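Local coordinates for protein precorrin-6Y C5,15-methyltransferase (Decarboxylating) (Geobacter metallireducens, PDB 3E05) that probably methylates and decarboxylates precorrin-6Y with S-adenosylmethionine as methyl donor in cobalamin biosynthesis, this chain being the C-terminal domain of the whole protein, at residues D[68-73]-D[101-106]. Sequence-based numbering, arbitrary orientation.
Sequences FALERN and EGLDDL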
ATOM      1  N   PHE D  68      28.812 -15.185  -1.818  1.00 34.96           N
ATOM      2  CA  PHE D  68      29.813 -14.240  -2.290  1.00 33.21           C
ATOM      3  C   PHE D  68      29.164 -12.878  -2.474  1.00 34.68           C
ATOM      4  O   PHE D  68      28.245 -12.724  -3.285  1.00 34.43           O
ATOM      5  CB  PHE D  68      30.453 -14.755  -3.584  1.00 34.25           C
ATOM      6  CG  PHE D  68      31.133 -16.089  -3.412  1.00 36.41           C
ATOM      7  CD1 PHE D  68      32.463 -16.152  -2.992  1.00 41.62           C
ATOM      8  CD2 PHE D  68      30.440 -17.278  -3.641  1.00 34.22           C
ATOM      9  CE1 PHE D  68      33.097 -17.380  -2.802  1.00 39.58           C
ATOM     10  CE2 PHE D  68      31.062 -18.506  -3.452  1.00 41.06           C
ATOM     11  CZ  PHE D  68      32.397 -18.554  -3.030  1.00 37.10           C
ATOM     12  N   ALA D  69      29.640 -11.921  -1.686  1.00 34.31           N
ATOM     13  CA  ALA D  69      29.074 -10.583  -1.598  1.00 32.19           C
ATOM     14  C   ALA D  69      29.983  -9.578  -2.288  1.00 36.64           C
ATOM     15  O   ALA D  69      31.082  -9.267  -1.794  1.00 36.51           O
ATOM     16  CB  ALA D  69      28.871 -10.207  -0.130  1.00 31.30           C
ATOM     17  N   LEU D  70      29.518  -9.083  -3.436  1.00 35.76           N
ATOM     18  CA  LEU D  70      30.284  -8.172  -4.274  1.00 35.09           C
ATOM     19  C   LEU D  70      29.879  -6.725  -4.044  1.00 35.98           C
ATOM     20  O   LEU D  70      28.689  -6.385  -4.105  1.00 33.72           O
ATOM     21  CB  LEU D  70      30.120  -8.524  -5.751  1.00 35.42           C
ATOM     22  CG  LEU D  70      31.070  -9.579  -6.308  1.00 42.75           C
ATOM     23  CD1 LEU D  70      30.584 -10.969  -5.970  1.00 41.01           C
ATOM     24  CD2 LEU D  70      31.174  -9.416  -7.810  1.00 39.02           C
ATOM     25  N   GLU D  71      30.873  -5.872  -3.796  1.00 35.20           N
ATOM     26  CA  GLU D  71      30.631  -4.455  -3.536  1.00 36.80           C
ATOM     27  C   GLU D  71      31.782  -3.591  -4.043  1.00 41.54           C
ATOM     28  O   GLU D  71      32.949  -3.891  -3.784  1.00 43.56           O
ATOM     29  CB  GLU D  71      30.376  -4.228  -2.042  1.00 36.12           C
ATOM     30  CG  GLU D  71      30.154  -2.770  -1.599  1.00 35.77           C
ATOM     31  CD  GLU D  71      29.021  -2.087  -2.344  1.00 39.49           C
ATOM     32  OE1 GLU D  71      27.879  -2.578  -2.299  1.00 35.97           O
ATOM     33  OE2 GLU D  71      29.282  -1.054  -2.993  1.00 42.33           O
ATOM     34  N   ARG D  72      31.435  -2.533  -4.778  1.00 45.20           N
ATOM     35  CA  ARG D  72      32.419  -1.624  -5.380  1.00 48.71           C
ATOM     36  C   ARG D  72      32.809  -0.433  -4.486  1.00 47.57           C
ATOM     37  O   ARG D  72      33.934   0.050  -4.554  1.00 50.32           O
ATOM     38  CB  ARG D  72      31.925  -1.132  -6.758  1.00 52.14           C
ATOM     39  CG  ARG D  72      30.744  -0.156  -6.703  1.00 51.02           C
ATOM     40  CD  ARG D  72      30.081   0.010  -8.055  1.00 56.76           C
ATOM     41  NE  ARG D  72      29.347   1.269  -8.187  1.00 62.69           N
ATOM     42  CZ  ARG D  72      28.081   1.452  -7.822  1.00 68.68           C
ATOM     43  NH1 ARG D  72      27.375   0.456  -7.293  1.00 70.00           N
ATOM     44  NH2 ARG D  72      27.513   2.639  -7.990  1.00 68.22           N
ATOM     45  N   ASN D  73      31.879   0.029  -3.653  1.00 42.08           N
ATOM     46  CA  ASN D  73      32.081   1.230  -2.839  1.00 42.68           C
ATOM     47  C   ASN D  73      32.912   0.973  -1.572  1.00 43.18           C
ATOM     48  O   ASN D  73      32.501   0.184  -0.723  1.00 40.11           O
ATOM     49  CB  ASN D  73      30.716   1.849  -2.494  1.00 42.55           C
ATOM     50  CG  ASN D  73      30.817   3.267  -1.937  1.00 46.84           C
ATOM     51  OD1 ASN D  73      31.517   3.529  -0.958  1.00 55.92           O
ATOM     52  ND2 ASN D  73      30.080   4.182  -2.548  1.00 48.03           N
ATOM     53  N   GLU D 101      32.633  -7.501 -13.653  1.00 47.18           N
ATOM     54  CA  GLU D 101      34.021  -7.803 -13.279  1.00 52.69           C
ATOM     55  C   GLU D 101      34.039  -8.501 -11.924  1.00 53.93           C
ATOM     56  O   GLU D 101      33.253  -8.166 -11.036  1.00 54.99           O
ATOM     57  CB  GLU D 101      34.872  -6.533 -13.191  1.00 53.13           C
ATOM     58  CG  GLU D 101      35.067  -5.776 -14.502  1.00 58.49           C
ATOM     59  CD  GLU D 101      36.034  -4.607 -14.359  1.00 61.31           C
ATOM     60  OE1 GLU D 101      36.902  -4.452 -15.242  1.00 74.20           O
ATOM     61  OE2 GLU D 101      35.931  -3.849 -13.366  1.00 66.37           O
ATOM     62  N   GLY D 102      34.926  -9.481 -11.776  1.00 50.38           N
ATOM     63  CA  GLY D 102      35.040 -10.215 -10.527  1.00 49.11           C
ATOM     64  C   GLY D 102      34.100 -11.395 -10.376  1.00 45.58           C
ATOM     65  O   GLY D 102      34.123 -12.076  -9.354  1.00 47.78           O
ATOM     66  N   LEU D 103      33.263 -11.641 -11.379  1.00 45.00           N
ATOM     67  CA  LEU D 103      32.387 -12.815 -11.354  1.00 45.94           C
ATOM     68  C   LEU D 103      33.114 -14.068 -11.825  1.00 47.83           C
ATOM     69  O   LEU D 103      32.712 -15.181 -11.497  1.00 46.21           O
ATOM     70  CB  LEU D 103      31.129 -12.600 -12.208  1.00 42.51           C
ATOM     71  CG  LEU D 103      30.153 -11.469 -11.868  1.00 43.65           C
ATOM     72  CD1 LEU D 103      29.017 -11.458 -12.881  1.00 43.16           C
ATOM     73  CD2 LEU D 103      29.600 -11.589 -10.463  1.00 41.80           C
ATOM     74  N   ASP D 104      34.187 -13.877 -12.590  1.00 51.71           N
ATOM     75  CA  ASP D 104      34.882 -14.991 -13.245  1.00 56.32           C
ATOM     76  C   ASP D 104      35.543 -15.966 -12.271  1.00 53.93           C
ATOM     77  O   ASP D 104      35.498 -17.173 -12.482  1.00 58.34           O
ATOM     78  CB  ASP D 104      35.889 -14.468 -14.273  1.00 59.54           C
ATOM     79  CG  ASP D 104      35.224 -13.679 -15.390  1.00 69.43           C
ATOM     80  OD1 ASP D 104      34.157 -14.113 -15.878  1.00 71.04           O
ATOM     81  OD2 ASP D 104      35.770 -12.622 -15.774  1.00 75.69           O
ATOM     82  N   ASP D 105      36.125 -15.440 -11.198  1.00 53.63           N
ATOM     83  CA  ASP D 105      36.810 -16.263 -10.198  1.00 52.99           C
ATOM     84  C   ASP D 105      35.863 -16.981  -9.227  1.00 51.78           C
ATOM     85  O   ASP D 105      36.291 -17.875  -8.483  1.00 50.48           O
ATOM     86  CB  ASP D 105      37.817 -15.415  -9.411  1.00 58.42           C
ATOM     87  CG  ASP D 105      39.091 -15.124 -10.199  1.00 63.98           C
ATOM     88  OD1 ASP D 105      39.050 -15.114 -11.453  1.00 65.45           O
ATOM     89  OD2 ASP D 105      40.140 -14.896  -9.557  1.00 69.15           O
ATOM     90  N   LEU D 106      34.588 -16.588  -9.238  1.00 45.65           N
ATOM     91  CA  LEU D 106      33.572 -17.183  -8.371  1.00 41.88           C
ATOM     92  C   LEU D 106      33.070 -18.509  -8.934  1.00 36.59           C
ATOM     93  O   LEU D 106      33.071 -18.694 -10.153  1.00 38.50           O
ATOM     94  CB  LEU D 106      32.397 -16.208  -8.205  1.00 39.97           C
ATOM     95  CG  LEU D 106      32.673 -14.761  -7.799  1.00 40.82           C
ATOM     96  CD1 LEU D 106      31.366 -13.991  -7.831  1.00 38.50           C
ATOM     97  CD2 LEU D 106      33.304 -14.659  -6.426  1.00 39.71           C
TER
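Leu106 of the 101-106 loop places its two methyl groups against two residues of strand 66-71. Its CD1 meets CD1 of Leu70 at 3.6 Å, while CD2 lies 3.8 Å from CD1 of Phe68, approaching the ring obliquely and also grazing CB and CG at its root. Both side chains of the strand run past Leu106 in the opposite direction. Phe68 CG lies anti to the carbonyl carbon (chi1 -60°), and Leu106 CD2 lies near CG and CD1. The other branch of Leu70 serves a second partner: its CD2 touches CD2 of Leu103 at 3.8 Å, the two side chains crossing at about a right angle. This CD2 also packs against the backbone, 4.0 Å from the carbonyl O of Glu101.

The side chains meet across the contact through carbon atoms alone, and the hydrogen bonds lie within each segment or lead to its surroundings. A type I turn from Leu103 to Leu106, with Leu106 N bonded to Leu103 O at 3.3 Å, brings both leucines to the strand; Arg131 binds the carbonyl oxygens of these same two residues. Beyond Leu70, Glu71 OE2 accepts the N-H of Asn73 through its anti lone pair (2.9 Å), and OE1 is held by Gly50 N. Asn73 in turn N-caps helix 74-86.

Trp45 and Val95, on the strands flanking 66-71, also touch Leu106, so the loop covers one face of the mixed, mainly parallel seven-stranded sheet, whose 3-2-1-4-5-7-6 strand order is that of the Rossmann-like class I methyltransferase fold.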